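Local coordinates for integron gene cassette protein HFX_CASS2 (Uncultured bacterium, PDB 3FXH) that is of unknown function but folds as a small helical protein, encoded by a mobile gene cassette, that pairs with a second copy of itself, at residues 29-34 against 125-130; 110-115 against 120-125. One frame throughout, in Å; residues are numbered along the deposited sequence.

Both contacts use helix 116-131, and the centres of the two interactions lie about 13 Å apart. Interaction 1 (29-34 against 125-130) packs the C-terminal half of that helix against helix 24-43, about 8 Å from the centre of the chain. Interaction 2 (110-115 against 120-125) folds the loop that leads into the same helix back onto it, and is nested along the chain inside the loop that interaction 1 closes. Leu-125 belongs to both. They also touch directly: Val-31 CG1 packs on Cys-124 O at 3.6 Å, and Ile-34 CG2 on Cys-124 SG at 3.7 Å. Each reaches the second subunit, so helix 116-131 serves core and dimer interface together.

Interaction 1: residues 29-34 against 125-130; sequences SAVHEI and LAILRE
The imidazole of His-32 meets Leu-128 at its edge, where CD2 of the leucine lies in the plane of the ring, 3.8 Å from His-32 CD2. The other methyl, Leu-128 CD1, stands 3.9 Å from His-32 NE2, and the two side chains cross at about a right angle. No hydrogen bond joins the segments. With chi1 at -80°, His-32 CG lies opposite the carbonyl carbon, and the ring is carried towards the neighbouring helix although its CB does not point there. The CD2 branch of the leucine also packs on Val-31: Val-31 CG1 lies 3.6 Å from Leu-128 CD2 and about as near Leu-128 CG. These two side chains run past one another in opposite directions. The contact is antiparallel helix-helix packing between helix 24-43 and the C-terminal half of helix 116-131, with local axes 10.0 Å apart and their directions 173° from each other. Val-31 and Leu-128 are in register, their CA atoms 7.2 Å apart. Replacing Leu-128 by an alanine would probably open a gap beside Val-31 CG1 and take from the His-32 ring edge the methyls it rests against here. The second branch of the valine faces another residue, Val-31 CG2 touching Ile-127 CG2 at 3.9 Å. Ile-127 also packs on Ala-97 of helix 88-102, which joins a third helix to the buried side of the pair. His-32 also packs against Leu-125 of the second subunit.

Interaction 2: residues 110-115 against 120-125; sequences FGLKSN and AINICL
The last residues, 110-115, of the loop between helix 88-102 and helix 116-131 fold back on the helix they lead into, Phe-110 and Leu-112 both meeting Asn-122. The main contact is a stack of Phe-110 on Asn-122. Asn-122 CB sits over the ring in a CH-pi contact, 3.6 Å from the centroid and 12° off the normal. From there the amide runs out over the CG-CD1 side of the ring, its plane tilted 21° from it, with Asn-122 OD1 3.3 Å from Phe-110 CD1 and ND2 beyond the ring, near Phe-110 CB. With chi1 at -78°, Asn-122 CG lies beside its own backbone N, and the amide nitrogen donates to Leu-118 O one turn earlier. Asn-122 ND2 also donates to a water at 2.9 Å. That water in turn donates to Phe-110 O at 2.8 Å, bridging loop and helix, so the buried amide nitrogen has two acceptors that help fix its rotation. Leu-112 CD1 packs against the amide, 3.8 Å from Asn-122 ND2. At the end of the loop Asn-115 is the helix's N-cap, its OD1 accepting from Leu-117 N. Around this contact, Phe-110 and Leu-112 both pack on Leu-119 of helix 116-131, while Asp-43 of the second subunit accepts bonds from the backbone N of Lys-113, Ser-114 and Asn-115. Ala-120 and Cys-124 turn to helices 24-43 and 88-102.

Interaction 1: residues 29-34 against 125-130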
loop_
_atom_site.group_PDB
_atom_site.type_symbol
_atom_site.label_atom_id
_atom_site.label_comp_id
_atom_site.label_asym_id
_atom_site.label_seq_id
_atom_site.Cartn_x
_atom_site.Cartn_y
_atom_site.Cartn_z
ATOM N N SER A 29 -3.349 10.087 -7.357
ATOM C CA SER A 29 -4.647 9.566 -6.969
ATOM C C SER A 29 -4.934 8.244 -7.642
ATOM O O SER A 29 -5.579 7.377 -7.051
ATOM C CB SER A 29 -5.748 10.570 -7.320
ATOM O OG SER A 29 -5.610 11.713 -6.502
ATOM N N ALA A 30 -4.486 8.101 -8.889
ATOM C CA ALA A 30 -4.682 6.854 -9.625
ATOM C C ALA A 30 -3.921 5.708 -8.957
ATOM O O ALA A 30 -4.434 4.589 -8.846
ATOM C CB ALA A 30 -4.235 7.014 -11.076
ATOM N N VAL A 31 -2.703 6.000 -8.507
ATOM C CA VAL A 31 -1.863 4.983 -7.863
ATOM C C VAL A 31 -2.406 4.639 -6.482
ATOM O O VAL A 31 -2.393 3.481 -6.074
ATOM C CB VAL A 31 -0.352 5.411 -7.784
ATOM C CG1 VAL A 31 0.435 4.448 -6.898
ATOM C CG2 VAL A 31 0.265 5.455 -9.170
ATOM N N HIS A 32 -2.910 5.635 -5.761
ATOM C CA HIS A 32 -3.576 5.361 -4.485
ATOM C C HIS A 32 -4.787 4.462 -4.736
ATOM O O HIS A 32 -5.078 3.557 -3.957
ATOM C CB HIS A 32 -4.010 6.665 -3.785
ATOM C CG HIS A 32 -2.899 7.362 -3.058
ATOM N ND1 HIS A 32 -3.062 7.927 -1.812
ATOM C CD2 HIS A 32 -1.608 7.584 -3.404
ATOM C CE1 HIS A 32 -1.924 8.479 -1.429
ATOM N NE2 HIS A 32 -1.025 8.282 -2.374
ATOM N N GLU A 33 -5.475 4.706 -5.843
ATOM C CA GLU A 33 -6.606 3.880 -6.236
ATOM C C GLU A 33 -6.207 2.438 -6.549
ATOM O O GLU A 33 -6.918 1.491 -6.200
ATOM C CB GLU A 33 -7.321 4.496 -7.441
ATOM C CG GLU A 33 -8.207 3.525 -8.167
ATOM C CD GLU A 33 -9.209 4.227 -9.057
ATOM O OE1 GLU A 33 -9.025 4.230 -10.287
ATOM O OE2 GLU A 33 -10.181 4.785 -8.514
ATOM N N ILE A 34 -5.088 2.261 -7.239
ATOM C CA ILE A 34 -4.622 0.908 -7.494
ATOM C C ILE A 34 -4.377 0.172 -6.188
ATOM O O ILE A 34 -4.807 -0.963 -6.019
ATOM C CB ILE A 34 -3.334 0.889 -8.324
ATOM C CG1 ILE A 34 -3.624 1.369 -9.748
ATOM C CG2 ILE A 34 -2.748 -0.522 -8.355
ATOM C CD1 ILE A 34 -2.360 1.765 -10.528
ATOM N N LEU A 125 4.400 2.037 -4.485
ATOM C CA LEU A 125 5.101 3.030 -3.667
ATOM C C LEU A 125 6.327 3.560 -4.382
ATOM O O LEU A 125 6.666 4.733 -4.270
ATOM C CB LEU A 125 5.491 2.457 -2.290
ATOM C CG LEU A 125 4.382 1.742 -1.512
ATOM C CD1 LEU A 125 4.959 1.007 -0.302
ATOM C CD2 LEU A 125 3.316 2.710 -1.070
ATOM N N ALA A 126 7.008 2.696 -5.120
ATOM C CA ALA A 126 8.148 3.145 -5.899
ATOM C C ALA A 126 7.673 4.141 -6.960
ATOM O O ALA A 126 8.356 5.096 -7.262
ATOM C CB ALA A 126 8.854 1.966 -6.544
ATOM N N ILE A 127 6.480 3.915 -7.500
ATOM C CA ILE A 127 5.933 4.779 -8.548
ATOM C C ILE A 127 5.553 6.133 -7.960
ATOM O O ILE A 127 5.791 7.179 -8.568
ATOM C CB ILE A 127 4.727 4.105 -9.253
ATOM C CG1 ILE A 127 5.193 2.861 -10.011
ATOM C CG2 ILE A 127 4.040 5.061 -10.241
ATOM C CD1 ILE A 127 4.038 2.052 -10.646
ATOM N N LEU A 128 4.990 6.113 -6.755
ATOM C CA LEU A 128 4.645 7.342 -6.060
ATOM C C LEU A 128 5.877 8.220 -5.849
ATOM O O LEU A 128 5.821 9.431 -6.018
ATOM C CB LEU A 128 3.990 7.035 -4.711
ATOM C CG LEU A 128 2.573 6.465 -4.775
ATOM C CD1 LEU A 128 2.100 6.144 -3.367
ATOM C CD2 LEU A 128 1.648 7.470 -5.452
ATOM N N ARG A 129 6.983 7.605 -5.460
ATOM C CA ARG A 129 8.236 8.339 -5.320
ATOM C C ARG A 129 8.603 9.015 -6.643
ATOM O O ARG A 129 9.012 10.187 -6.679
ATOM C CB ARG A 129 9.357 7.394 -4.892
ATOM C CG ARG A 129 9.276 6.931 -3.449
ATOM C CD ARG A 129 10.579 6.258 -3.040
ATOM N NE ARG A 129 10.595 5.879 -1.631
ATOM C CZ ARG A 129 10.727 6.739 -0.624
ATOM N NH1 ARG A 129 10.837 8.038 -0.866
ATOM N NH2 ARG A 129 10.743 6.300 0.628
ATOM N N GLU A 130 8.461 8.265 -7.731
ATOM C CA GLU A 130 8.758 8.792 -9.056
ATOM C C GLU A 130 7.887 9.995 -9.390
ATOM O O GLU A 130 8.375 10.996 -9.902
ATOM C CB GLU A 130 8.581 7.709 -10.118
ATOM C CG GLU A 130 9.679 6.666 -10.127
ATOM C CD GLU A 130 9.827 6.020 -11.481
ATOM O OE1 GLU A 130 8.961 6.265 -12.346
ATOM O OE2 GLU A 130 10.810 5.280 -11.686
#

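Interaction 2: residues 110-115 against 120-125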
loop_
_atom_site.group_PDB
_atom_site.type_symbol
_atom_site.label_atom_id
_atom_site.label_comp_id
_atom_site.label_asym_id
_atom_site.label_seq_id
_atom_site.Cartn_x
_atom_site.Cartn_y
_atom_site.Cartn_z
ATOM N N PHE A 110 11.126 -7.387 -1.257
ATOM C CA PHE A 110 10.196 -6.820 -0.299
ATOM C C PHE A 110 9.755 -7.845 0.751
ATOM O O PHE A 110 8.754 -7.661 1.469
ATOM C CB PHE A 110 9.019 -6.192 -1.039
ATOM C CG PHE A 110 9.441 -5.142 -2.033
ATOM C CD1 PHE A 110 9.692 -3.845 -1.620
ATOM C CD2 PHE A 110 9.622 -5.462 -3.373
ATOM C CE1 PHE A 110 10.088 -2.873 -2.533
ATOM C CE2 PHE A 110 10.019 -4.498 -4.287
ATOM C CZ PHE A 110 10.262 -3.204 -3.865
ATOM N N GLY A 111 10.538 -8.918 0.860
ATOM C CA GLY A 111 10.293 -9.933 1.865
ATOM C C GLY A 111 9.031 -10.741 1.636
ATOM O O GLY A 111 8.444 -11.258 2.584
ATOM N N LEU A 112 8.627 -10.870 0.378
ATOM C CA LEU A 112 7.427 -11.632 0.029
ATOM C C LEU A 112 7.788 -12.963 -0.613
ATOM O O LEU A 112 8.931 -13.182 -1.025
ATOM C CB LEU A 112 6.568 -10.850 -0.965
ATOM C CG LEU A 112 6.024 -9.483 -0.562
ATOM C CD1 LEU A 112 5.553 -8.716 -1.799
ATOM C CD2 LEU A 112 4.875 -9.631 0.433
ATOM N N LYS A 113 6.796 -13.834 -0.741
ATOM C CA LYS A 113 7.022 -15.119 -1.377
ATOM C C LYS A 113 5.946 -15.479 -2.387
ATOM O O LYS A 113 6.255 -15.933 -3.487
ATOM C CB LYS A 113 7.126 -16.231 -0.317
ATOM C CG LYS A 113 8.484 -16.335 0.341
ATOM C CD LYS A 113 9.508 -16.858 -0.650
ATOM C CE LYS A 113 10.928 -16.747 -0.116
ATOM N NZ LYS A 113 11.921 -16.937 -1.215
ATOM N N SER A 114 4.684 -15.285 -2.011
ATOM C CA SER A 114 3.590 -15.949 -2.722
ATOM C C SER A 114 2.713 -15.055 -3.597
ATOM O O SER A 114 2.586 -15.276 -4.796
ATOM C CB SER A 114 2.704 -16.700 -1.732
ATOM O OG SER A 114 3.475 -17.614 -0.974
ATOM N N ASN A 115 2.074 -14.077 -2.979
ATOM C CA ASN A 115 1.064 -13.305 -3.664
ATOM C C ASN A 115 1.669 -12.059 -4.323
ATOM O O ASN A 115 1.971 -11.071 -3.643
ATOM C CB ASN A 115 -0.044 -12.916 -2.682
ATOM C CG ASN A 115 -1.248 -12.332 -3.380
ATOM O OD1 ASN A 115 -1.170 -11.962 -4.550
ATOM N ND2 ASN A 115 -2.372 -12.251 -2.672
ATOM N N ALA A 120 2.968 -5.878 -6.282
ATOM C CA ALA A 120 2.424 -4.727 -7.009
ATOM C C ALA A 120 2.214 -3.530 -6.087
ATOM O O ALA A 120 2.437 -2.378 -6.493
ATOM C CB ALA A 120 1.128 -5.103 -7.704
ATOM N N ILE A 121 1.776 -3.770 -4.861
ATOM C CA ILE A 121 1.600 -2.667 -3.912
ATOM C C ILE A 121 2.939 -1.994 -3.593
ATOM O O ILE A 121 3.040 -0.758 -3.551
ATOM C CB ILE A 121 0.915 -3.152 -2.648
ATOM C CG1 ILE A 121 -0.567 -3.478 -2.955
ATOM C CG2 ILE A 121 1.054 -2.147 -1.514
ATOM C CD1 ILE A 121 -1.296 -4.121 -1.804
ATOM N N ASN A 122 3.975 -2.799 -3.384
ATOM C CA ASN A 122 5.310 -2.236 -3.164
ATOM C C ASN A 122 5.793 -1.410 -4.363
ATOM O O ASN A 122 6.361 -0.334 -4.188
ATOM C CB ASN A 122 6.309 -3.342 -2.811
ATOM C CG ASN A 122 6.188 -3.783 -1.363
ATOM O OD1 ASN A 122 6.640 -3.089 -0.466
ATOM N ND2 ASN A 122 5.563 -4.940 -1.131
ATOM N N ILE A 123 5.557 -1.914 -5.573
ATOM C CA ILE A 123 5.933 -1.192 -6.780
ATOM C C ILE A 123 5.134 0.118 -6.874
ATOM O O ILE A 123 5.691 1.165 -7.236
ATOM C CB ILE A 123 5.806 -2.074 -8.036
ATOM C CG1 ILE A 123 6.946 -3.108 -8.045
ATOM C CG2 ILE A 123 5.899 -1.219 -9.317
ATOM C CD1 ILE A 123 6.852 -4.163 -9.134
ATOM N N CYS A 124 3.858 0.079 -6.482
ATOM C CA CYS A 124 3.083 1.324 -6.428
ATOM C C CYS A 124 3.795 2.407 -5.616
ATOM O O CYS A 124 3.777 3.568 -5.991
ATOM C CB CYS A 124 1.684 1.098 -5.870
ATOM S SG CYS A 124 0.568 0.320 -7.070
ATOM N N LEU A 125 4.400 2.037 -4.485
ATOM C CA LEU A 125 5.101 3.030 -3.667
ATOM C C LEU A 125 6.327 3.560 -4.382
ATOM O O LEU A 125 6.666 4.733 -4.270
ATOM C CB LEU A 125 5.491 2.457 -2.290
ATOM C CG LEU A 125 4.382 1.742 -1.512
ATOM C CD1 LEU A 125 4.959 1.007 -0.302
ATOM C CD2 LEU A 125 3.316 2.710 -1.070
HETATM O O HOH W 1 6.140 -6.586 1.217
#